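Local coordinates for protein tetraacyldisaccharide 4'-kinase (Aquifex aeolicus, PDB 4EHX) that transfers the gamma-phosphate of ATP to the 4'-position of a tetraacyldisaccharide 1-phosphate, forming lipid IVA in the biosynthesis of lipid A, at residues Arg227-Ser233 / Gly272-Thr278; Val244-Ile250 / Ala293-Lys297; Ile17-Asn21 / Arg171-Glu176; Val84-Leu90 / Pro101-Lys106. All coordinates share one frame; numbering follows the deposited sequence.

Contact 1: Arg227-Ser233 / Gly272-Thr278; sequences REVIAFS and GEIYLTT
Arg227 bends at chi2 and chi3 (-71° and -44°), which swings NH2 onto Gly272 O at 3.1 Å in the plane of that carbonyl, while Ile274 CD1 covers one guanidinium face near its rim. Beyond it a water donates to Glu228 O and Glu273 OE1 and accepts from Ile274 N, bridging the two segments; Glu273 OE1 also forms a salt bridge with Lys253. Val229 splits its methyls, CG1 against Ile274 CG2 and CG2 against Leu276 CD1. Ile230 shows the parallel pairing directly: its N donates to Ile274 O (3.0 Å) and its O accepts from Leu276 N (3.0 Å). Its CB lies 3.6 Å from Tyr275 CD2, the two side chains running alongside each other. Ala231 turns to the same face as Leu276. Phe232 N donates to Leu276 O, and Phe232 O receives Thr277 OG1 at 2.8 Å from 42° above the carbonyl plane. The same threonine sets CB over the Phe232 ring, 3.8 Å from its centroid, a CH-pi contact. In the fold, strand 229-233 lies between strands 252-257 and 275-277, the latter paired with strand 291-300, and Leu245 of helix 237-248 covers Ala231 and Leu276.

Contact 2: Val244-Ile250 / Ala293-Lys297; sequences VLKNLGI and ALNFK
Leu245, whose CD2 touches Leu294 CD1 across the contact, offers a carbonyl O that two backbone amides approach: Ile250 N at 3.2 Å and, weakly, Leu248 N at 3.4 Å. Together with the bond from Gly249 N to Lys246 O (2.9 Å), the first of these closes helix 237-248 as a Schellman motif, in which Gly249 takes a positive phi of 81°. The reversal carries Ile250, two residues past the helix, back toward the strand, so it and the last helical turn can address the same leucine.

That leucine is Leu294, on strand 291-300. Its CD1 is shared by three helix side chains, lying 3.8 Å from Val244 CG1, 3.8 Å from Leu248 CD1 and close to Leu245. The approaches differ: Val244 and Ile250 each lie alongside Leu294, pointing the opposite way to it, Leu248 meets it tip to tip, and Leu245 comes in at a slant. The second branch, Leu294 CD2, takes Ile250 CD1 at 3.9 Å. Two residues on, Phe296 presents the edge of its ring, with CZ 3.8 Å from Val244 CG1; the valine places that methyl there by turning CG1 opposite its backbone N (chi1 174°). Leu245 and Ile250 also reach Leu276 of the neighbouring strand 275-277, which extends the apolar layer beneath the helix.

Every contact between the two segments is carbon on carbon, and the helix axis crosses the strand at 70° some 11.6 Å away. The association therefore rests on shape and on exclusion of water from branched side chains and the Phe296 ring, with the polar bonds kept within the helix end.

Contact 3: Ile17-Asn21 / Arg171-Glu176; sequences INFRN and REPLKE
Asn21, on the long N-terminal helix 7-25, meets Glu172 and Glu176 of a loop that ends in a 3-10 turn, giving a largely polar helix-on-loop packing beside the predicted ATP-binding loop. In the first shell, Asn21 turns CG opposite its carbonyl carbon (chi1 -82°), which brings ND2 to Glu172 OE2 at 2.8 Å; it donates nearly along the C-O axis, although that oxygen is tilted 21° from the amide plane. The carboxylate of Glu176 stacks against the same amide, the planes 29° apart. A water accepts from Asn21 ND2 (2.9 Å) and donates to Asn18 OD1 (2.8 Å) and Glu176 OE1 (2.7 Å), so the amide nitrogen has two acceptors and its orientation is fixed. The other end, Asn21 OD1, takes Arg144 NH1 and a second water that also receives Arg20 NH1. A leucine in place of Asn21 would probably leave Glu172 OE2 without its amide donor and the bridging water without one of its three partners.

One apolar contact lies alongside, Ile17 CG2 on Pro173 CD at 3.9 Å; Pro173 CG also comes within 3.4 Å of the amide oxygen Asn18 OD1.

Farther out, Arg179 NH1 forms salt bridges to OE2 of both Glu172 and Glu176; this arginine probably offsets the charge of the paired carboxylates and holds them in position. Gln142 NE2 binds the remaining oxygen of Glu172, while Tyr13 OH, from the same helix, bonds Arg171 O. At the outer margin a third water joins the two segments, donating to Asn18 O and accepting from Lys175 NZ at 3.0 Å.

Contact 4: Val84-Leu90 / Pro101-Lys106; sequences VSEYGNL and PYLMAK
A beta hairpin, strands 81-86 and 89-90 joined by a type I' turn from Glu86 to Asn89, lies under helix 99-107, with Leu90 and Val84 against Tyr102, Ala105 and Pro101 of the helix. Val84 and Ser85 both face Val113 of strand 112-116, a classic beta bulge, and the side chains of both bulge residues point toward the helix. The 84-86 part of strand 81-86 runs at 25° to the axis of helical segment 101-106, 8.2 Å away.

Leu90 makes the broadest contact. Its CD1 lies 3.6 Å from Tyr102 CD2, the leucine crossing the tyrosine at about a right angle, and it also reaches the Ala105 methyl. The other branch, CD2, rests on Lys106 CD at 3.5 Å; the lysine chain, bent at chi2 and chi3, folds back to bring its methylenes there. Gln286 takes both polar ends, its NE2 bonding Tyr102 OH and its OE1 bonding Lys106 NZ. With a glycine at Leu90, the flank of the Tyr102 ring and the aliphatic part of Lys106 are likely to lose their apolar support, opening a gap beside Ala105.

Deeper in, Val84 reaches two residues one helical turn apart: CG2 meets Pro101 CB at 4.0 Å and CG1 approaches Ala105 CB, which in turn packs on Ser85 CB at 3.7 Å. The small alanine probably allows this close approach. On the polar side two waters meet Ala105 O: one lies 2.7 Å from Ser85 OG, and the other donates to Gly88 O and to Ala105 O, 2.7 Å from each.

Overall arrangement
Contacts 1 and 2 adjoin, their centres 12 Å apart: strand 229-233 leads into helix 237-248, and Ala231 CB touches Leu245 CD1 at 3.5 Å. Contact 3 lies on the opposite side of the chain's centre, its centre about 42 Å from that of contact 1, and contact 4 is nested in the loop that contact 3 closes. They lie at increasing distances from the predicted ATP-binding P-loop. Measured between side chains, Arg171 of contact 3 is about 4 Å from Val46, Pro101 of contact 4 about 8 Å from Lys51, Phe296 of contact 2 about 9 Å from Gly50, and Thr278 of contact 1 about 11 Å from Thr52. The Ile17 side chain of contact 3 is about 3 Å from a bound HEPES molecule.

Contact 1: Arg227-Ser233 / Gly272-Thr278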
# COMPACT_ATOMS: atom_id res chain seq x y z
N ARG A 227 6.97 -16.38 25.78
CA ARG A 227 6.13 -17.25 24.96
C ARG A 227 6.91 -17.50 23.67
O ARG A 227 7.53 -16.59 23.12
CB ARG A 227 4.75 -16.66 24.62
CG ARG A 227 3.85 -16.32 25.80
CD ARG A 227 3.33 -17.58 26.49
NE ARG A 227 2.91 -18.60 25.52
CZ ARG A 227 1.64 -18.89 25.23
NH1 ARG A 227 0.65 -18.26 25.84
NH2 ARG A 227 1.36 -19.82 24.33
N GLU A 228 6.89 -18.74 23.19
CA GLU A 228 7.35 -19.04 21.83
C GLU A 228 6.11 -19.05 20.94
O GLU A 228 5.03 -19.43 21.38
CB GLU A 228 8.06 -20.39 21.77
CG GLU A 228 9.36 -20.45 22.55
CD GLU A 228 10.05 -21.80 22.46
OE1 GLU A 228 9.37 -22.80 22.15
OE2 GLU A 228 11.28 -21.86 22.69
N VAL A 229 6.26 -18.64 19.68
CA VAL A 229 5.11 -18.57 18.80
C VAL A 229 5.23 -19.54 17.64
O VAL A 229 6.31 -20.02 17.31
CB VAL A 229 4.92 -17.16 18.23
CG1 VAL A 229 4.78 -16.15 19.35
CG2 VAL A 229 6.10 -16.81 17.32
N ILE A 230 4.09 -19.82 17.01
CA ILE A 230 4.07 -20.54 15.75
C ILE A 230 3.79 -19.50 14.67
O ILE A 230 2.78 -18.81 14.71
CB ILE A 230 2.96 -21.60 15.74
CG1 ILE A 230 3.23 -22.65 16.82
CG2 ILE A 230 2.86 -22.25 14.38
CD1 ILE A 230 2.05 -23.55 17.11
N ALA A 231 4.70 -19.37 13.71
CA ALA A 231 4.53 -18.39 12.65
C ALA A 231 4.20 -19.07 11.33
O ALA A 231 4.58 -20.22 11.08
CB ALA A 231 5.78 -17.54 12.50
N PHE A 232 3.48 -18.35 10.47
CA PHE A 232 3.10 -18.87 9.17
C PHE A 232 2.80 -17.77 8.16
O PHE A 232 2.45 -16.64 8.53
CB PHE A 232 1.94 -19.87 9.29
CG PHE A 232 0.63 -19.25 9.70
CD1 PHE A 232 -0.22 -18.70 8.75
CD2 PHE A 232 0.24 -19.26 11.03
CE1 PHE A 232 -1.43 -18.15 9.12
CE2 PHE A 232 -0.98 -18.70 11.41
CZ PHE A 232 -1.82 -18.16 10.46
N SER A 233 2.95 -18.10 6.89
CA SER A 233 2.79 -17.12 5.83
C SER A 233 2.11 -17.75 4.63
O SER A 233 2.39 -18.89 4.27
CB SER A 233 4.15 -16.54 5.42
OG SER A 233 3.97 -15.44 4.54
N GLY A 272 -4.69 -22.25 22.96
CA GLY A 272 -3.61 -22.06 23.90
C GLY A 272 -2.27 -21.68 23.29
O GLY A 272 -1.34 -21.30 24.01
N GLU A 273 -2.15 -21.79 21.97
CA GLU A 273 -0.91 -21.37 21.31
C GLU A 273 -1.09 -19.97 20.73
O GLU A 273 -2.22 -19.53 20.48
CB GLU A 273 -0.49 -22.35 20.22
CG GLU A 273 -0.24 -23.78 20.70
CD GLU A 273 1.11 -23.96 21.38
OE1 GLU A 273 2.01 -23.12 21.16
OE2 GLU A 273 1.28 -24.94 22.15
N ILE A 274 0.03 -19.27 20.53
CA ILE A 274 0.02 -17.97 19.89
C ILE A 274 0.63 -18.06 18.50
O ILE A 274 1.68 -18.67 18.31
CB ILE A 274 0.82 -16.93 20.69
CG1 ILE A 274 0.20 -16.77 22.08
CG2 ILE A 274 0.86 -15.59 19.93
CD1 ILE A 274 0.97 -15.84 22.99
N TYR A 275 -0.05 -17.46 17.52
CA TYR A 275 0.40 -17.48 16.14
C TYR A 275 0.73 -16.08 15.65
O TYR A 275 0.07 -15.11 16.03
CB TYR A 275 -0.66 -18.10 15.21
CG TYR A 275 -1.00 -19.53 15.55
CD1 TYR A 275 -1.89 -19.84 16.56
CD2 TYR A 275 -0.41 -20.58 14.85
CE1 TYR A 275 -2.19 -21.16 16.88
CE2 TYR A 275 -0.71 -21.90 15.16
CZ TYR A 275 -1.60 -22.18 16.17
OH TYR A 275 -1.89 -23.48 16.46
N LEU A 276 1.74 -16.00 14.80
CA LEU A 276 2.06 -14.78 14.08
C LEU A 276 1.99 -15.05 12.59
O LEU A 276 2.45 -16.09 12.12
CB LEU A 276 3.46 -14.28 14.44
CG LEU A 276 3.64 -13.91 15.91
CD1 LEU A 276 4.99 -13.24 16.14
CD2 LEU A 276 2.50 -13.00 16.35
N THR A 277 1.41 -14.11 11.85
CA THR A 277 1.32 -14.23 10.40
C THR A 277 1.33 -12.81 9.82
O THR A 277 1.57 -11.84 10.55
CB THR A 277 0.06 -15.00 9.97
OG1 THR A 277 0.07 -15.19 8.55
CG2 THR A 277 -1.23 -14.25 10.39
N THR A 278 1.10 -12.69 8.52
CA THR A 278 1.11 -11.38 7.86
C THR A 278 -0.29 -10.77 7.85
O THR A 278 -1.28 -11.48 7.93
CB THR A 278 1.61 -11.47 6.40
OG1 THR A 278 0.63 -12.13 5.59
CG2 THR A 278 2.94 -12.22 6.32
O HOH W 1 2.48 -20.49 21.42

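Contact 2: Val244-Ile250 / Ala293-Lys297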
# COMPACT_ATOMS: atom_id res chain seq x y z
N VAL A 244 12.30 -10.87 9.25
CA VAL A 244 11.81 -9.84 10.16
C VAL A 244 11.62 -10.38 11.58
O VAL A 244 12.00 -9.74 12.55
CB VAL A 244 10.48 -9.25 9.67
CG1 VAL A 244 9.91 -8.27 10.71
CG2 VAL A 244 10.66 -8.56 8.32
N LEU A 245 11.02 -11.56 11.68
CA LEU A 245 10.80 -12.20 12.98
C LEU A 245 12.14 -12.43 13.69
O LEU A 245 12.26 -12.20 14.89
CB LEU A 245 10.06 -13.53 12.80
CG LEU A 245 8.60 -13.47 12.34
CD1 LEU A 245 8.06 -14.87 12.03
CD2 LEU A 245 7.75 -12.79 13.39
N LYS A 246 13.13 -12.88 12.93
CA LYS A 246 14.46 -13.14 13.47
C LYS A 246 15.12 -11.85 13.97
O LYS A 246 15.62 -11.80 15.09
CB LYS A 246 15.34 -13.82 12.42
CG LYS A 246 16.75 -14.14 12.90
CD LYS A 246 17.58 -14.80 11.81
CE LYS A 246 18.98 -15.13 12.31
NZ LYS A 246 19.81 -15.81 11.28
N ASN A 247 15.12 -10.82 13.13
CA ASN A 247 15.74 -9.55 13.48
C ASN A 247 15.09 -8.87 14.69
O ASN A 247 15.72 -8.08 15.38
CB ASN A 247 15.75 -8.59 12.28
CG ASN A 247 16.60 -9.10 11.13
OD1 ASN A 247 16.29 -8.87 9.96
ND2 ASN A 247 17.69 -9.79 11.46
N LEU A 248 13.82 -9.19 14.94
CA LEU A 248 13.10 -8.61 16.07
C LEU A 248 13.38 -9.39 17.35
O LEU A 248 13.07 -8.92 18.45
CB LEU A 248 11.59 -8.57 15.80
CG LEU A 248 11.12 -7.59 14.72
CD1 LEU A 248 9.60 -7.61 14.61
CD2 LEU A 248 11.62 -6.19 15.02
N GLY A 249 13.96 -10.58 17.20
CA GLY A 249 14.29 -11.40 18.35
C GLY A 249 13.11 -12.18 18.88
O GLY A 249 13.12 -12.66 20.01
N ILE A 250 12.07 -12.31 18.06
CA ILE A 250 10.90 -13.09 18.45
C ILE A 250 11.22 -14.59 18.34
O ILE A 250 11.72 -15.05 17.32
CB ILE A 250 9.68 -12.73 17.58
CG1 ILE A 250 9.33 -11.25 17.77
CG2 ILE A 250 8.49 -13.61 17.95
CD1 ILE A 250 8.33 -10.71 16.76
N ALA A 293 -0.57 -10.18 13.81
CA ALA A 293 0.41 -9.71 12.83
C ALA A 293 1.31 -8.66 13.48
O ALA A 293 0.98 -8.12 14.53
CB ALA A 293 -0.29 -9.13 11.59
N LEU A 294 2.46 -8.39 12.88
CA LEU A 294 3.33 -7.36 13.39
C LEU A 294 2.83 -5.99 12.92
O LEU A 294 2.31 -5.85 11.81
CB LEU A 294 4.76 -7.59 12.92
CG LEU A 294 5.34 -8.98 13.18
CD1 LEU A 294 6.74 -9.10 12.58
CD2 LEU A 294 5.37 -9.28 14.67
N ASN A 295 2.98 -4.98 13.76
CA ASN A 295 2.55 -3.64 13.40
C ASN A 295 3.74 -2.69 13.44
O ASN A 295 4.41 -2.55 14.46
CB ASN A 295 1.44 -3.16 14.35
CG ASN A 295 0.69 -1.96 13.80
OD1 ASN A 295 0.87 -1.56 12.64
ND2 ASN A 295 -0.18 -1.39 14.62
N PHE A 296 4.00 -2.06 12.30
CA PHE A 296 5.05 -1.08 12.18
C PHE A 296 4.44 0.31 12.04
O PHE A 296 3.31 0.45 11.59
CB PHE A 296 5.93 -1.40 10.98
CG PHE A 296 6.76 -2.63 11.17
CD1 PHE A 296 6.20 -3.89 11.05
CD2 PHE A 296 8.11 -2.53 11.49
CE1 PHE A 296 6.97 -5.02 11.24
CE2 PHE A 296 8.88 -3.65 11.68
CZ PHE A 296 8.31 -4.91 11.56
N LYS A 297 5.19 1.33 12.45
CA LYS A 297 4.72 2.70 12.31
C LYS A 297 5.70 3.44 11.41
O LYS A 297 6.89 3.13 11.41
CB LYS A 297 4.62 3.39 13.68
CG LYS A 297 3.45 2.90 14.53
CD LYS A 297 2.11 3.18 13.86
CE LYS A 297 0.96 2.54 14.61
NZ LYS A 297 0.81 3.05 15.99

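Contact 3: Ile17-Asn21 / Arg171-Glu176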
# COMPACT_ATOMS: atom_id res chain seq x y z
N ILE A 17 4.87 2.55 -22.97
CA ILE A 17 4.73 3.42 -21.80
C ILE A 17 5.08 4.87 -22.12
O ILE A 17 4.34 5.79 -21.74
CB ILE A 17 5.61 2.94 -20.62
CG1 ILE A 17 5.12 1.58 -20.12
CG2 ILE A 17 5.56 3.93 -19.45
CD1 ILE A 17 3.73 1.62 -19.52
N ASN A 18 6.21 5.07 -22.81
CA ASN A 18 6.63 6.42 -23.21
C ASN A 18 5.61 7.09 -24.12
O ASN A 18 5.38 8.29 -24.01
CB ASN A 18 8.00 6.40 -23.92
CG ASN A 18 9.17 6.22 -22.95
OD1 ASN A 18 8.99 6.22 -21.73
ND2 ASN A 18 10.37 6.07 -23.51
N PHE A 19 5.01 6.33 -25.02
CA PHE A 19 4.01 6.90 -25.91
C PHE A 19 2.78 7.36 -25.12
O PHE A 19 2.29 8.48 -25.32
CB PHE A 19 3.58 5.90 -27.00
CG PHE A 19 2.55 6.46 -27.95
CD1 PHE A 19 2.87 7.48 -28.82
CD2 PHE A 19 1.25 5.96 -27.96
CE1 PHE A 19 1.92 8.00 -29.69
CE2 PHE A 19 0.30 6.46 -28.84
CZ PHE A 19 0.64 7.49 -29.70
N ARG A 20 2.31 6.53 -24.21
CA ARG A 20 1.15 6.90 -23.40
C ARG A 20 1.48 8.12 -22.55
O ARG A 20 0.67 9.06 -22.44
CB ARG A 20 0.72 5.73 -22.49
CG ARG A 20 -0.46 6.08 -21.55
CD ARG A 20 -1.03 4.83 -20.84
NE ARG A 20 -1.96 5.20 -19.77
CZ ARG A 20 -1.56 5.54 -18.56
NH1 ARG A 20 -0.26 5.51 -18.28
NH2 ARG A 20 -2.44 5.88 -17.63
N ASN A 21 2.67 8.14 -21.96
CA ASN A 21 3.00 9.28 -21.11
C ASN A 21 3.18 10.57 -21.90
O ASN A 21 2.84 11.65 -21.42
CB ASN A 21 4.21 8.98 -20.23
CG ASN A 21 3.84 8.18 -18.98
OD1 ASN A 21 2.80 8.42 -18.37
ND2 ASN A 21 4.69 7.22 -18.61
N ARG A 171 7.66 -0.17 -13.43
CA ARG A 171 6.44 -0.05 -14.24
C ARG A 171 6.59 1.08 -15.26
O ARG A 171 5.90 1.08 -16.27
CB ARG A 171 5.21 0.19 -13.34
CG ARG A 171 4.75 -1.06 -12.60
CD ARG A 171 3.43 -0.85 -11.87
NE ARG A 171 3.59 -0.03 -10.67
CZ ARG A 171 2.62 0.21 -9.80
NH1 ARG A 171 1.41 -0.31 -9.98
NH2 ARG A 171 2.86 0.97 -8.74
N GLU A 172 7.46 2.04 -14.95
CA GLU A 172 7.74 3.19 -15.81
C GLU A 172 9.20 3.56 -15.67
O GLU A 172 9.80 3.33 -14.61
CB GLU A 172 6.97 4.43 -15.37
CG GLU A 172 5.51 4.28 -15.19
CD GLU A 172 4.85 5.62 -14.96
OE1 GLU A 172 4.46 5.90 -13.80
OE2 GLU A 172 4.75 6.40 -15.93
N PRO A 173 9.77 4.20 -16.71
CA PRO A 173 11.16 4.66 -16.70
C PRO A 173 11.37 5.66 -15.58
O PRO A 173 10.45 6.39 -15.23
CB PRO A 173 11.31 5.37 -18.04
CG PRO A 173 10.27 4.76 -18.92
CD PRO A 173 9.13 4.41 -18.02
N LEU A 174 12.59 5.70 -15.05
CA LEU A 174 12.93 6.61 -13.95
C LEU A 174 12.73 8.09 -14.30
O LEU A 174 12.55 8.91 -13.40
CB LEU A 174 14.36 6.35 -13.48
CG LEU A 174 14.66 5.00 -12.82
CD1 LEU A 174 16.17 4.85 -12.57
CD2 LEU A 174 13.88 4.83 -11.51
N LYS A 175 12.78 8.46 -15.58
CA LYS A 175 12.56 9.86 -15.94
C LYS A 175 11.20 10.38 -15.45
O LYS A 175 11.01 11.58 -15.25
CB LYS A 175 12.68 10.08 -17.46
CG LYS A 175 11.50 9.55 -18.27
CD LYS A 175 11.66 9.81 -19.79
CE LYS A 175 10.40 9.37 -20.54
NZ LYS A 175 10.42 9.71 -21.99
N GLU A 176 10.25 9.47 -15.27
CA GLU A 176 8.91 9.85 -14.82
C GLU A 176 8.84 10.31 -13.37
O GLU A 176 7.80 10.76 -12.89
CB GLU A 176 7.91 8.72 -15.09
CG GLU A 176 7.77 8.39 -16.57
CD GLU A 176 7.31 9.58 -17.40
OE1 GLU A 176 7.64 9.62 -18.60
OE2 GLU A 176 6.62 10.48 -16.86
O HOH W 2 7.30 7.16 -19.76
O HOH W 3 7.46 9.75 -22.72
O HOH W 4 1.67 6.67 -16.58

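Contact 4: Val84-Leu90 / Pro101-Lys106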
# COMPACT_ATOMS: atom_id res chain seq x y z
N VAL A 84 -16.33 -0.35 -0.39
CA VAL A 84 -15.80 -1.44 0.42
C VAL A 84 -16.00 -1.15 1.91
O VAL A 84 -16.36 -2.03 2.70
CB VAL A 84 -14.29 -1.60 0.15
CG1 VAL A 84 -13.66 -2.62 1.10
CG2 VAL A 84 -14.07 -1.98 -1.31
N SER A 85 -15.79 0.11 2.29
CA SER A 85 -15.94 0.47 3.69
C SER A 85 -16.50 1.87 3.81
O SER A 85 -16.11 2.75 3.05
CB SER A 85 -14.58 0.41 4.38
OG SER A 85 -14.68 0.89 5.70
N GLU A 86 -17.38 2.07 4.78
CA GLU A 86 -17.91 3.40 5.06
C GLU A 86 -17.35 3.88 6.38
O GLU A 86 -17.79 3.46 7.46
CB GLU A 86 -19.44 3.37 5.09
CG GLU A 86 -20.07 4.68 5.54
CD GLU A 86 -21.59 4.60 5.60
OE1 GLU A 86 -22.11 3.58 6.10
OE2 GLU A 86 -22.25 5.57 5.16
N TYR A 87 -16.34 4.75 6.30
CA TYR A 87 -15.66 5.27 7.48
C TYR A 87 -15.32 4.20 8.52
O TYR A 87 -15.62 4.34 9.70
CB TYR A 87 -16.48 6.43 8.08
CG TYR A 87 -16.58 7.53 7.06
CD1 TYR A 87 -15.45 8.27 6.71
CD2 TYR A 87 -17.77 7.78 6.38
CE1 TYR A 87 -15.50 9.25 5.73
CE2 TYR A 87 -17.83 8.77 5.39
CZ TYR A 87 -16.70 9.50 5.09
OH TYR A 87 -16.74 10.49 4.13
N GLY A 88 -14.67 3.14 8.06
CA GLY A 88 -14.18 2.11 8.95
C GLY A 88 -15.04 0.88 8.95
O GLY A 88 -14.56 -0.21 9.27
N ASN A 89 -16.31 1.03 8.58
CA ASN A 89 -17.24 -0.11 8.61
C ASN A 89 -17.25 -0.90 7.30
O ASN A 89 -17.75 -0.41 6.29
CB ASN A 89 -18.66 0.35 8.96
CG ASN A 89 -18.77 0.93 10.36
OD1 ASN A 89 -18.03 0.53 11.26
ND2 ASN A 89 -19.69 1.86 10.54
N LEU A 90 -16.68 -2.10 7.31
CA LEU A 90 -16.66 -2.95 6.12
C LEU A 90 -18.09 -3.27 5.66
O LEU A 90 -18.97 -3.57 6.46
CB LEU A 90 -15.86 -4.24 6.37
CG LEU A 90 -14.36 -4.16 6.06
CD1 LEU A 90 -14.10 -3.97 4.55
CD2 LEU A 90 -13.68 -3.05 6.85
N PRO A 101 -8.12 -3.86 -1.40
CA PRO A 101 -8.98 -2.84 -0.78
C PRO A 101 -9.49 -3.31 0.59
O PRO A 101 -9.65 -2.49 1.48
CB PRO A 101 -10.15 -2.71 -1.77
CG PRO A 101 -9.58 -3.20 -3.09
CD PRO A 101 -8.66 -4.32 -2.69
N TYR A 102 -9.75 -4.61 0.73
CA TYR A 102 -10.26 -5.11 2.01
C TYR A 102 -9.22 -4.92 3.11
O TYR A 102 -9.53 -4.42 4.19
CB TYR A 102 -10.69 -6.58 1.91
CG TYR A 102 -11.36 -7.08 3.19
CD1 TYR A 102 -10.59 -7.52 4.27
CD2 TYR A 102 -12.75 -7.09 3.32
CE1 TYR A 102 -11.20 -7.97 5.45
CE2 TYR A 102 -13.36 -7.53 4.49
CZ TYR A 102 -12.58 -7.97 5.55
OH TYR A 102 -13.18 -8.40 6.70
N LEU A 103 -7.98 -5.31 2.83
CA LEU A 103 -6.91 -5.10 3.80
C LEU A 103 -6.76 -3.62 4.14
O LEU A 103 -6.65 -3.25 5.32
CB LEU A 103 -5.59 -5.67 3.27
CG LEU A 103 -4.35 -5.40 4.13
CD1 LEU A 103 -4.54 -5.87 5.58
CD2 LEU A 103 -3.12 -6.05 3.49
N MET A 104 -6.72 -2.76 3.12
CA MET A 104 -6.64 -1.32 3.37
C MET A 104 -7.75 -0.86 4.30
O MET A 104 -7.53 -0.10 5.24
CB MET A 104 -6.73 -0.55 2.04
CG MET A 104 -6.34 0.92 2.11
SD MET A 104 -4.55 1.18 2.07
CE MET A 104 -4.06 -0.04 0.86
N ALA A 105 -8.97 -1.31 4.03
CA ALA A 105 -10.11 -0.94 4.89
C ALA A 105 -9.94 -1.41 6.34
O ALA A 105 -10.29 -0.70 7.29
CB ALA A 105 -11.42 -1.45 4.29
N LYS A 106 -9.42 -2.62 6.52
CA LYS A 106 -9.23 -3.11 7.88
C LYS A 106 -8.13 -2.32 8.58
O LYS A 106 -8.17 -2.12 9.79
CB LYS A 106 -8.91 -4.62 7.90
CG LYS A 106 -10.03 -5.52 7.41
CD LYS A 106 -11.35 -5.35 8.18
CE LYS A 106 -11.22 -5.72 9.63
NZ LYS A 106 -12.54 -6.17 10.24
O HOH W 5 -12.12 1.30 6.34
O HOH W 6 -11.96 -1.00 9.41